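Lipase (Penicillium expansum, PDB 3G7N) hydrolyses triacylglycerols and other acylglycerol lipids, releasing free fatty acids, as a secreted alkaline lipase of the alpha/beta-hydrolase fold. Local coordinates at residues S85-P90 with L145-P150; V93-G98 with Q167-F172; A161-N166 with F201-T206. All blocks are in the same frame, centred on the assembly; numbering follows the deposited sequence.

Contact 1 (S85-P90 with L145-P150); sequences SGVTFP and LAQNFP
Asn148, in the last turn of its helix, and Ser85 in the opposing loop make the polar part of this contact. The amide nitrogen ND2 of Asn148 donates to Ser85 O over 3.0 Å, in a nearly straight bond (168° at the hydrogen). The same ND2 also donates to Ala144 O in its own helix; if Ser85 O, whose place is less certain, can be trusted, the two bonds would probably hold the amide's rotation. On its other branch, Asn148 OD1 takes a hydrogen from a water 2.8 Å away, and that water also donates to Ser85 OG, which is bonded to Asp108.

The loop backbone also packs closely on the asparagine amide. Gly86 CA lies 3.5 Å from Asn148 OD1, where a beta carbon would run into that oxygen, and the positive phi of 81° also suits glycine.

The apolar part is carried by Val87 and Gln147, whose side chains cross at about a right angle. With CG1 of Val87 anti to the backbone N (chi1 -179°), that methyl is 3.9 Å from Gln147 CG, and CG2 is equally far from Gln147 CB.

The contact lies at the surface of the lipase domain, where the loop between strands 79-80 and 95-96 meets the C-terminal end of helix 133-148. Helix 97-120 touches Ser85 through His107 and Asn148 through Ile111, while Phe172 of helix 167-175 packs on Gln147.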
loop_
_atom_site.group_PDB
_atom_site.type_symbol
_atom_site.label_atom_id
_atom_site.label_comp_id
_atom_site.label_asym_id
_atom_site.label_seq_id
_atom_site.Cartn_x
_atom_site.Cartn_y
_atom_site.Cartn_z
ATOM N N SER A 85 16.759 -7.590 -3.515
ATOM C CA SER A 85 17.177 -8.085 -4.820
ATOM C C SER A 85 16.491 -7.330 -5.949
ATOM O O SER A 85 15.275 -7.066 -5.905
ATOM C CB SER A 85 16.948 -9.588 -4.928
ATOM O OG SER A 85 15.563 -9.905 -4.921
ATOM N N GLY A 86 17.271 -6.973 -6.964
ATOM C CA GLY A 86 16.756 -6.337 -8.160
ATOM C C GLY A 86 16.520 -4.855 -7.985
ATOM O O GLY A 86 16.096 -4.184 -8.913
ATOM N N VAL A 87 16.783 -4.347 -6.777
ATOM C CA VAL A 87 16.620 -2.924 -6.497
ATOM C C VAL A 87 17.981 -2.270 -6.267
ATOM O O VAL A 87 18.799 -2.795 -5.513
ATOM C CB VAL A 87 15.749 -2.678 -5.233
ATOM C CG1 VAL A 87 15.574 -1.192 -4.986
ATOM C CG2 VAL A 87 14.404 -3.392 -5.373
ATOM N N THR A 88 18.214 -1.143 -6.928
ATOM C CA THR A 88 19.435 -0.371 -6.689
ATOM C C THR A 88 19.080 0.944 -5.986
ATOM O O THR A 88 18.632 1.896 -6.608
ATOM C CB THR A 88 20.199 -0.099 -7.996
ATOM O OG1 THR A 88 20.502 -1.349 -8.639
ATOM C CG2 THR A 88 21.511 0.626 -7.697
ATOM N N PHE A 89 19.325 0.984 -4.678
ATOM C CA PHE A 89 18.994 2.171 -3.875
ATOM C C PHE A 89 20.147 3.166 -3.920
ATOM O O PHE A 89 21.279 2.791 -3.580
ATOM C CB PHE A 89 18.762 1.784 -2.410
ATOM C CG PHE A 89 17.483 1.019 -2.167
ATOM C CD1 PHE A 89 16.267 1.681 -2.090
ATOM C CD2 PHE A 89 17.524 -0.339 -1.906
ATOM C CE1 PHE A 89 15.099 0.984 -1.773
ATOM C CE2 PHE A 89 16.364 -1.037 -1.557
ATOM C CZ PHE A 89 15.174 -0.346 -1.417
ATOM N N PRO A 90 19.833 4.458 -4.093
ATOM C CA PRO A 90 20.880 5.453 -3.849
ATOM C C PRO A 90 21.393 5.387 -2.425
ATOM O O PRO A 90 20.640 5.062 -1.493
ATOM C CB PRO A 90 20.177 6.779 -4.105
ATOM C CG PRO A 90 19.123 6.432 -5.141
ATOM C CD PRO A 90 18.668 5.038 -4.784
ATOM N N LEU A 145 8.660 -3.609 -7.190
ATOM C CA LEU A 145 8.096 -4.002 -8.479
ATOM C C LEU A 145 8.616 -3.130 -9.622
ATOM O O LEU A 145 8.898 -3.634 -10.718
ATOM C CB LEU A 145 6.556 -3.994 -8.417
ATOM C CG LEU A 145 5.917 -4.999 -7.461
ATOM C CD1 LEU A 145 4.430 -4.681 -7.329
ATOM C CD2 LEU A 145 6.130 -6.447 -7.943
ATOM N N ALA A 146 8.665 -1.819 -9.419
ATOM C CA ALA A 146 9.150 -0.917 -10.471
ATOM C C ALA A 146 10.571 -1.271 -10.866
ATOM O O ALA A 146 10.910 -1.245 -12.066
ATOM C CB ALA A 146 9.089 0.532 -9.997
ATOM N N GLN A 147 11.399 -1.598 -9.885
ATOM C CA GLN A 147 12.814 -1.858 -10.135
ATOM C C GLN A 147 13.017 -3.241 -10.752
ATOM O O GLN A 147 13.886 -3.420 -11.630
ATOM C CB GLN A 147 13.598 -1.750 -8.834
ATOM C CG GLN A 147 13.748 -0.326 -8.338
ATOM C CD GLN A 147 14.936 0.365 -8.959
ATOM O OE1 GLN A 147 14.793 1.417 -9.592
ATOM N NE2 GLN A 147 16.108 -0.167 -8.714
ATOM N N ASN A 148 12.240 -4.231 -10.318
ATOM C CA ASN A 148 12.381 -5.581 -10.859
ATOM C C ASN A 148 11.700 -5.781 -12.202
ATOM O O ASN A 148 12.143 -6.613 -13.005
ATOM C CB ASN A 148 11.880 -6.624 -9.866
ATOM C CG ASN A 148 12.933 -6.989 -8.829
ATOM O OD1 ASN A 148 13.782 -7.848 -9.079
ATOM N ND2 ASN A 148 12.944 -6.284 -7.692
ATOM N N PHE A 149 10.662 -5.000 -12.484
ATOM C CA PHE A 149 9.846 -5.178 -13.685
ATOM C C PHE A 149 9.637 -3.835 -14.399
ATOM O O PHE A 149 8.515 -3.365 -14.553
ATOM C CB PHE A 149 8.506 -5.851 -13.333
ATOM C CG PHE A 149 8.661 -7.131 -12.567
ATOM C CD1 PHE A 149 9.193 -8.261 -13.178
ATOM C CD2 PHE A 149 8.251 -7.228 -11.245
ATOM C CE1 PHE A 149 9.361 -9.424 -12.486
ATOM C CE2 PHE A 149 8.423 -8.396 -10.543
ATOM C CZ PHE A 149 8.940 -9.514 -11.172
ATOM N N PRO A 150 10.739 -3.259 -14.933
ATOM C CA PRO A 150 10.676 -1.906 -15.478
ATOM C C PRO A 150 9.909 -1.773 -16.805
ATOM O O PRO A 150 9.466 -0.675 -17.150
ATOM C CB PRO A 150 12.151 -1.539 -15.680
ATOM C CG PRO A 150 12.858 -2.841 -15.811
ATOM C CD PRO A 150 12.121 -3.770 -14.879
HETATM O O HOH W 1 14.964 -9.918 -7.682
#

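Contact 2 (V93-G98 with Q167-F172); sequences VKIMRG and QAWADF
Ile95 lays the end of its side chain against the indole of Trp169, with CG1 3.6 Å above the ring plane and offset toward the rim. Its terminal methyl CD1 comes nearest, 3.5 Å from Trp169 CE3 on the six-membered ring. The extended outer half of the isoleucine (chi2 174°) carries CD1 on past CG1 to that ring.

Val93 works on the first turns of the helix with both methyls. CG1 sits at the indole edge, near its plane, 4.1 Å from Trp169 CB. With CG1 anti to the backbone N (chi1 165°), CG2 stands beside that nitrogen, where it rests 3.7 Å from Ala168 O and 4.0 Å from Phe172 CB. One branched side chain thus spans Ala168, Trp169 and Phe172, one turn of helix 167-175. Replacing Val93 with an alanine would probably open a gap beside Ala168 and Phe172 and deprive the indole edge of its neighbour. Between Val93 and Ile95 in the chain, Lys94 turns its O to Trp169 CB, 3.6 Å away, while the lysine's CB points away from the helix.

Ile140 and Val143 of helix 133-148 also touch Trp169, placing the indole between that helix and the short strand 95-96. Asn166, the N-cap of helix 167-175, takes Trp169 N and Lys94 N on its OD1.

Between the two segments themselves the contact is apolar, so its fit probably depends on shape and burial, with Asn166 supplying the polar link next to it.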
loop_
_atom_site.group_PDB
_atom_site.type_symbol
_atom_site.label_atom_id
_atom_site.label_comp_id
_atom_site.label_asym_id
_atom_site.label_seq_id
_atom_site.Cartn_x
_atom_site.Cartn_y
_atom_site.Cartn_z
ATOM N N VAL A 93 19.429 6.762 0.767
ATOM C CA VAL A 93 18.068 6.291 1.065
ATOM C C VAL A 93 18.085 5.527 2.370
ATOM O O VAL A 93 18.894 4.628 2.574
ATOM C CB VAL A 93 17.543 5.363 -0.062
ATOM C CG1 VAL A 93 16.303 4.576 0.406
ATOM C CG2 VAL A 93 17.181 6.178 -1.260
ATOM N N LYS A 94 17.162 5.885 3.261
ATOM C CA LYS A 94 16.994 5.131 4.495
ATOM C C LYS A 94 15.511 4.841 4.704
ATOM O O LYS A 94 14.681 5.713 4.474
ATOM C CB LYS A 94 17.512 5.930 5.698
ATOM C CG LYS A 94 18.999 6.305 5.634
ATOM C CD LYS A 94 19.871 5.079 5.764
ATOM C CE LYS A 94 21.352 5.443 5.690
ATOM N NZ LYS A 94 21.777 6.251 6.866
ATOM N N ILE A 95 15.228 3.654 5.225
ATOM C CA ILE A 95 13.847 3.216 5.477
ATOM C C ILE A 95 13.804 2.654 6.888
ATOM O O ILE A 95 14.785 2.095 7.385
ATOM C CB ILE A 95 13.437 2.096 4.466
ATOM C CG1 ILE A 95 13.532 2.608 3.023
ATOM C CG2 ILE A 95 12.043 1.569 4.771
ATOM C CD1 ILE A 95 13.273 1.514 1.967
ATOM N N MET A 96 12.656 2.781 7.546
ATOM C CA MET A 96 12.552 2.255 8.879
ATOM C C MET A 96 12.642 0.730 8.897
ATOM O O MET A 96 12.050 0.044 8.046
ATOM C CB MET A 96 11.260 2.751 9.545
ATOM C CG MET A 96 9.970 2.374 8.822
ATOM S SD MET A 96 8.499 3.172 9.529
ATOM C CE MET A 96 8.202 2.096 10.915
ATOM N N ARG A 97 13.324 0.179 9.899
ATOM C CA ARG A 97 13.511 -1.256 9.981
ATOM C C ARG A 97 12.168 -1.969 10.114
ATOM O O ARG A 97 11.993 -3.089 9.634
ATOM C CB ARG A 97 14.434 -1.619 11.150
ATOM C CG ARG A 97 14.751 -3.100 11.206
ATOM C CD ARG A 97 15.625 -3.471 12.403
ATOM N NE ARG A 97 16.981 -2.957 12.278
ATOM C CZ ARG A 97 17.522 -2.077 13.114
ATOM N NH1 ARG A 97 16.805 -1.577 14.116
ATOM N NH2 ARG A 97 18.785 -1.706 12.962
ATOM N N GLY A 98 11.230 -1.359 10.833
ATOM C CA GLY A 98 9.923 -1.973 11.045
ATOM C C GLY A 98 9.095 -2.215 9.800
ATOM O O GLY A 98 8.099 -2.937 9.866
ATOM N N GLN A 167 13.873 11.774 3.290
ATOM C CA GLN A 167 13.564 12.472 2.051
ATOM C C GLN A 167 14.166 11.779 0.830
ATOM O O GLN A 167 13.550 11.741 -0.230
ATOM C CB GLN A 167 14.031 13.927 2.102
ATOM C CG GLN A 167 13.581 14.754 0.893
ATOM C CD GLN A 167 12.090 15.019 0.883
ATOM O OE1 GLN A 167 11.540 15.565 1.841
ATOM N NE2 GLN A 167 11.413 14.563 -0.164
ATOM N N ALA A 168 15.344 11.196 0.990
ATOM C CA ALA A 168 15.973 10.501 -0.136
ATOM C C ALA A 168 15.123 9.282 -0.543
ATOM O O ALA A 168 14.928 9.019 -1.728
ATOM C CB ALA A 168 17.398 10.087 0.208
ATOM N N TRP A 169 14.530 8.616 0.447
ATOM C CA TRP A 169 13.600 7.515 0.178
ATOM C C TRP A 169 12.399 8.007 -0.614
ATOM O O TRP A 169 12.060 7.451 -1.665
ATOM C CB TRP A 169 13.128 6.889 1.494
ATOM C CG TRP A 169 11.783 6.236 1.376
ATOM C CD1 TRP A 169 10.605 6.709 1.869
ATOM C CD2 TRP A 169 11.470 5.070 0.609
ATOM N NE1 TRP A 169 9.572 5.887 1.481
ATOM C CE2 TRP A 169 10.080 4.860 0.728
ATOM C CE3 TRP A 169 12.233 4.165 -0.133
ATOM C CZ2 TRP A 169 9.425 3.813 0.066
ATOM C CZ3 TRP A 169 11.577 3.150 -0.815
ATOM C CH2 TRP A 169 10.193 2.954 -0.668
ATOM N N ALA A 170 11.787 9.098 -0.159
ATOM C CA ALA A 170 10.601 9.596 -0.829
ATOM C C ALA A 170 10.914 9.993 -2.271
ATOM O O ALA A 170 10.130 9.761 -3.196
ATOM C CB ALA A 170 9.982 10.750 -0.048
ATOM N N ASP A 171 12.091 10.588 -2.451
ATOM C CA ASP A 171 12.528 11.020 -3.779
ATOM C C ASP A 171 12.746 9.822 -4.694
ATOM O O ASP A 171 12.409 9.866 -5.876
ATOM C CB ASP A 171 13.816 11.846 -3.691
ATOM C CG ASP A 171 13.609 13.193 -3.017
ATOM O OD1 ASP A 171 12.458 13.669 -2.962
ATOM O OD2 ASP A 171 14.621 13.840 -2.665
ATOM N N PHE A 172 13.304 8.761 -4.132
ATOM C CA PHE A 172 13.489 7.525 -4.873
ATOM C C PHE A 172 12.153 6.893 -5.261
ATOM O O PHE A 172 11.970 6.446 -6.393
ATOM C CB PHE A 172 14.352 6.545 -4.091
ATOM C CG PHE A 172 14.758 5.340 -4.874
ATOM C CD1 PHE A 172 15.501 5.479 -6.047
ATOM C CD2 PHE A 172 14.434 4.067 -4.440
ATOM C CE1 PHE A 172 15.880 4.366 -6.779
ATOM C CE2 PHE A 172 14.814 2.953 -5.172
ATOM C CZ PHE A 172 15.618 3.113 -6.288
#

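Contact 3 (A161-N166 with F201-T206)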
loop_
_atom_site.group_PDB
_atom_site.type_symbol
_atom_site.label_atom_id
_atom_site.label_comp_id
_atom_site.label_asym_id
_atom_site.label_seq_id
_atom_site.Cartn_x
_atom_site.Cartn_y
_atom_site.Cartn_z
ATOM N N ALA A 161 -1.753 4.768 5.323
ATOM C CA ALA A 161 -0.364 4.408 5.602
ATOM C C ALA A 161 0.421 5.510 6.269
ATOM O O ALA A 161 0.296 6.677 5.925
ATOM C CB ALA A 161 0.345 3.986 4.333
ATOM N N PHE A 162 1.313 5.110 7.169
ATOM C CA PHE A 162 2.338 5.998 7.699
ATOM C C PHE A 162 3.533 6.066 6.735
ATOM O O PHE A 162 3.741 5.152 5.938
ATOM C CB PHE A 162 2.776 5.527 9.095
ATOM C CG PHE A 162 3.159 4.079 9.165
ATOM C CD1 PHE A 162 4.476 3.692 8.953
ATOM C CD2 PHE A 162 2.228 3.105 9.467
ATOM C CE1 PHE A 162 4.855 2.360 9.086
ATOM C CE2 PHE A 162 2.600 1.768 9.578
ATOM C CZ PHE A 162 3.932 1.406 9.451
ATOM N N PRO A 163 4.311 7.166 6.774
ATOM C CA PRO A 163 5.496 7.271 5.925
ATOM C C PRO A 163 6.624 6.418 6.500
ATOM O O PRO A 163 6.594 6.089 7.688
ATOM C CB PRO A 163 5.851 8.757 6.010
ATOM C CG PRO A 163 5.453 9.118 7.457
ATOM C CD PRO A 163 4.173 8.312 7.694
ATOM N N ILE A 164 7.558 5.976 5.649
ATOM C CA ILE A 164 8.485 4.931 6.076
ATOM C C ILE A 164 9.962 5.250 5.948
ATOM O O ILE A 164 10.792 4.380 6.199
ATOM C CB ILE A 164 8.216 3.567 5.399
ATOM C CG1 ILE A 164 8.510 3.604 3.896
ATOM C CG2 ILE A 164 6.743 3.154 5.593
ATOM C CD1 ILE A 164 8.610 2.201 3.275
ATOM N N GLY A 165 10.298 6.448 5.492
ATOM C CA GLY A 165 11.724 6.731 5.287
ATOM C C GLY A 165 12.021 8.200 5.229
ATOM O O GLY A 165 11.146 9.059 5.395
ATOM N N ASN A 166 13.266 8.484 4.838
ATOM C CA ASN A 166 13.750 9.859 4.791
ATOM C C ASN A 166 13.454 10.520 3.460
ATOM O O ASN A 166 12.778 9.942 2.608
ATOM C CB ASN A 166 15.237 9.935 5.143
ATOM C CG ASN A 166 16.131 9.189 4.148
ATOM O OD1 ASN A 166 15.671 8.621 3.150
ATOM N ND2 ASN A 166 17.436 9.218 4.410
ATOM N N PHE A 201 10.033 11.772 8.885
ATOM C CA PHE A 201 9.810 10.842 7.763
ATOM C C PHE A 201 8.936 11.491 6.688
ATOM O O PHE A 201 8.078 12.317 6.982
ATOM C CB PHE A 201 9.129 9.554 8.244
ATOM C CG PHE A 201 9.989 8.660 9.098
ATOM C CD1 PHE A 201 11.263 9.042 9.529
ATOM C CD2 PHE A 201 9.500 7.426 9.506
ATOM C CE1 PHE A 201 12.022 8.190 10.348
ATOM C CE2 PHE A 201 10.254 6.572 10.273
ATOM C CZ PHE A 201 11.466 6.997 10.798
ATOM N N LYS A 202 9.076 10.990 5.455
ATOM C CA LYS A 202 8.514 11.637 4.276
ATOM C C LYS A 202 7.694 10.659 3.457
ATOM O O LYS A 202 8.147 9.535 3.171
ATOM C CB LYS A 202 9.628 12.245 3.413
ATOM C CG LYS A 202 10.514 13.256 4.164
ATOM C CD LYS A 202 9.713 14.470 4.609
ATOM C CE LYS A 202 10.607 15.539 5.243
ATOM N NZ LYS A 202 9.785 16.691 5.730
ATOM N N HIS A 203 6.523 11.138 3.057
ATOM C CA HIS A 203 5.654 10.448 2.108
ATOM C C HIS A 203 6.105 10.699 0.674
ATOM O O HIS A 203 6.744 11.727 0.378
ATOM C CB HIS A 203 4.217 10.948 2.240
ATOM C CG HIS A 203 3.504 10.440 3.450
ATOM N ND1 HIS A 203 3.159 9.113 3.606
ATOM C CD2 HIS A 203 2.952 11.107 4.488
ATOM C CE1 HIS A 203 2.423 8.989 4.697
ATOM N NE2 HIS A 203 2.270 10.184 5.241
ATOM N N TYR A 204 5.653 9.833 -0.231
ATOM C CA TYR A 204 5.633 10.163 -1.662
ATOM C C TYR A 204 4.302 9.725 -2.252
ATOM O O TYR A 204 3.474 9.115 -1.572
ATOM C CB TYR A 204 6.827 9.520 -2.396
ATOM C CG TYR A 204 6.726 8.012 -2.625
ATOM C CD1 TYR A 204 6.485 7.511 -3.905
ATOM C CD2 TYR A 204 7.017 7.103 -1.616
ATOM C CE1 TYR A 204 6.411 6.144 -4.133
ATOM C CE2 TYR A 204 6.979 5.735 -1.845
ATOM C CZ TYR A 204 6.711 5.270 -3.114
ATOM O OH TYR A 204 6.638 3.926 -3.385
ATOM N N GLY A 205 4.077 10.057 -3.514
ATOM C CA GLY A 205 2.905 9.601 -4.241
ATOM C C GLY A 205 1.873 10.696 -4.382
ATOM O O GLY A 205 2.173 11.889 -4.201
ATOM N N THR A 206 0.667 10.309 -4.744
ATOM C CA THR A 206 -0.467 11.226 -4.804
ATOM C C THR A 206 -1.462 10.817 -3.722
ATOM O O THR A 206 -1.885 9.666 -3.673
ATOM C CB THR A 206 -1.173 11.147 -6.172
ATOM O OG1 THR A 206 -0.237 11.491 -7.202
ATOM C CG2 THR A 206 -2.360 12.088 -6.234
HETATM O O HOH W 2 7.230 6.927 2.843
#
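Phe201 begins the contact with its CB 3.8 Å from Pro163 CG, and its side chain crosses the proline at about a right angle. Its ring brings an edge to Pro163 O, and its CA makes a CA-H...O contact of 3.3 Å with Gly165 O. Tyr194 meets the phenylalanine ring from outside the two segments.

Lys202 supplies the direct backbone bond: its N donates to Gly165 O over 2.8 Å. Its own carbonyl O receives a hydrogen from a water that accepts from Ile164 N at 3.0 Å and bridges the two backbones, too far apart there for a direct bond. The lysine's end leads away, and NZ bonds to Asn200.

His203 follows, its imidazole over Pro163. The proline CB stands 3.6 Å from the ring centroid and 11° off its normal, a CH-pi contact over the face. Swinging CG beside the backbone N (chi1 -75°) brings the ring over the proline, with CE1 near Pro163 N and Ala161 O meeting the ring's edge. NE2 is hydrogen-bonded to Pro191 O.

The loop after strand 154-159 and the loop leading into strand 206-210 are joined by one direct bond, one water and a proline clasped between the CB of Phe201 and the imidazole face of His203. Pro163 O, buried with no polar partner in the model, is probably a cost of this packing.

Contacts 2 and 3 adjoin, their centres about 8 Å apart: Met96 N lies 2.8 Å from Ile164 O, a probable hydrogen bond joining strand 95-96 to loop 161-166. Contact 1 reaches contact 2 through Phe172, whose CZ lies 3.3 Å from Thr88 O and whose ring meets that of Phe89. Contacts 1 and 3 do not touch; their nearest atoms are about 8 Å apart. Contact 3 lies closest to the catalytic centre: the Phe162 side chain is about 5 Å from that of the nucleophile Ser132, about 6 Å from that of the charge-relay residue His241, and about 4 Å from a bound sulfate, probably from the crystallisation liquor. Contacts 1 and 2 lie farther off.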